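Fimbrial protein MyfA (Yersinia enterocolitica, PDB 5LND) is the major pilus subunit of Myf fimbriae, a probable virulence factor of pathogenic Yersinia, and assembles by donor-strand complementation. Local coordinates at residues V4-T9 with I124-T129. Residues are numbered along the deposited sequence; the frame is centred on the assembly and turned at random.
Sequences VEFKAT and ISATKT
The Phe6 ring takes Ile124 over one face: Ile124 CD1 sits above its centre, almost along the ring normal and 4.1 Å from the ring centroid, a CH-pi contact. At the ring's edge, near its plane, runs the backbone of the other strand, Ser125 C and Ala126 N, while the methyl of Ala126 comes in obliquely, its CB 3.4 Å from Phe6 CE2. Outside the pair, Phe25 stacks on Phe6. Ile124 holds CG1 between its own N and carbonyl carbon (chi1 51°), which carries CD1 over the ring and leaves CG2 for Val4 CG1, 3.7 Å away.

Further along, Ala8 CB lies 3.8 Å from Lys128 CD. The lysine bends at chi2 and brings NZ to Thr9 O at 2.8 Å, approaching from above the carbonyl plane; Asn11 O takes a second bond from the same ammonium, and Asn11 OD1 bonds Thr9 OG1.

The two strands run nearly parallel, 15° apart, yet no backbone hydrogen bond joins them: 3-8 pairs with 22-30 and 118-130 with 97-108. Strand 118-130 is probably the donor strand of this self-complemented subunit, in the place a neighbouring subunit's strand would take in the fimbria. Side chains therefore close this seam of the Ig-like sandwich, with an apolar stretch where Ile124 fills in against Phe6 and, at its far end, an ammonium whose positive charge is probably eased by two backbone carbonyls.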
# COMPACT_ATOMS: atom_id res chain seq x y z
N VAL B 4 15.74 25.36 0.63
CA VAL B 4 15.53 23.99 0.16
C VAL B 4 14.53 24.03 -0.98
O VAL B 4 13.61 24.84 -0.96
CB VAL B 4 14.97 23.09 1.28
CG1 VAL B 4 14.82 21.66 0.81
CG2 VAL B 4 15.86 23.14 2.49
N GLU B 5 14.71 23.20 -2.00
CA GLU B 5 13.63 22.99 -2.96
C GLU B 5 13.40 21.51 -3.19
O GLU B 5 14.34 20.76 -3.42
CB GLU B 5 13.88 23.68 -4.30
CG GLU B 5 12.83 23.33 -5.38
CD GLU B 5 11.42 23.92 -5.13
OE1 GLU B 5 10.82 23.69 -4.05
OE2 GLU B 5 10.90 24.60 -6.04
N PHE B 6 12.14 21.11 -3.13
CA PHE B 6 11.77 19.71 -3.29
C PHE B 6 10.54 19.61 -4.19
O PHE B 6 9.46 20.11 -3.85
CB PHE B 6 11.47 19.11 -1.92
CG PHE B 6 11.19 17.64 -1.95
CD1 PHE B 6 12.19 16.74 -2.28
CD2 PHE B 6 9.94 17.16 -1.64
CE1 PHE B 6 11.95 15.39 -2.30
CE2 PHE B 6 9.68 15.80 -1.65
CZ PHE B 6 10.69 14.92 -1.99
N LYS B 7 10.71 18.97 -5.34
CA LYS B 7 9.65 18.89 -6.34
C LYS B 7 9.58 17.50 -6.90
O LYS B 7 10.58 16.78 -6.91
CB LYS B 7 9.93 19.86 -7.49
CG LYS B 7 9.99 21.31 -7.08
CD LYS B 7 9.91 22.23 -8.29
CE LYS B 7 11.00 21.92 -9.30
NZ LYS B 7 11.12 22.99 -10.32
N ALA B 8 8.40 17.11 -7.36
CA ALA B 8 8.27 15.87 -8.10
C ALA B 8 8.95 16.10 -9.44
O ALA B 8 8.98 17.22 -9.94
CB ALA B 8 6.80 15.50 -8.29
N THR B 9 9.52 15.05 -10.01
CA THR B 9 10.20 15.19 -11.29
C THR B 9 9.21 15.24 -12.45
O THR B 9 8.01 15.07 -12.25
CB THR B 9 11.18 14.06 -11.53
OG1 THR B 9 10.50 12.82 -11.36
CG2 THR B 9 12.35 14.15 -10.56
N ILE B 124 9.73 19.50 4.17
CA ILE B 124 9.48 19.40 2.74
C ILE B 124 8.26 18.53 2.49
O ILE B 124 7.89 17.71 3.34
CB ILE B 124 10.70 18.84 1.99
CG1 ILE B 124 11.18 17.54 2.64
CG2 ILE B 124 11.82 19.86 1.95
CD1 ILE B 124 12.26 16.86 1.86
N SER B 125 7.63 18.71 1.33
CA SER B 125 6.44 17.95 0.97
C SER B 125 6.23 18.05 -0.55
O SER B 125 6.32 19.13 -1.13
CB SER B 125 5.21 18.48 1.74
OG SER B 125 4.06 17.70 1.51
N ALA B 126 6.01 16.90 -1.18
CA ALA B 126 5.72 16.87 -2.62
C ALA B 126 4.92 15.62 -2.97
O ALA B 126 4.97 14.61 -2.26
CB ALA B 126 7.00 16.93 -3.44
N THR B 127 4.18 15.68 -4.08
CA THR B 127 3.42 14.52 -4.52
C THR B 127 3.76 14.20 -5.96
O THR B 127 3.92 15.09 -6.78
CB THR B 127 1.89 14.74 -4.38
OG1 THR B 127 1.47 15.77 -5.28
CG2 THR B 127 1.52 15.13 -2.96
N LYS B 128 3.90 12.91 -6.26
CA LYS B 128 4.21 12.46 -7.61
C LYS B 128 3.05 11.59 -8.09
O LYS B 128 2.50 10.79 -7.33
CB LYS B 128 5.52 11.68 -7.62
CG LYS B 128 5.90 11.04 -8.94
CD LYS B 128 6.27 12.09 -9.95
CE LYS B 128 6.72 11.44 -11.23
NZ LYS B 128 6.91 12.46 -12.28
N THR B 129 2.66 11.77 -9.34
CA THR B 129 1.53 11.03 -9.88
C THR B 129 2.01 9.73 -10.50
O THR B 129 3.01 9.71 -11.20
CB THR B 129 0.79 11.86 -10.94
OG1 THR B 129 0.34 13.09 -10.35
CG2 THR B 129 -0.40 11.10 -11.51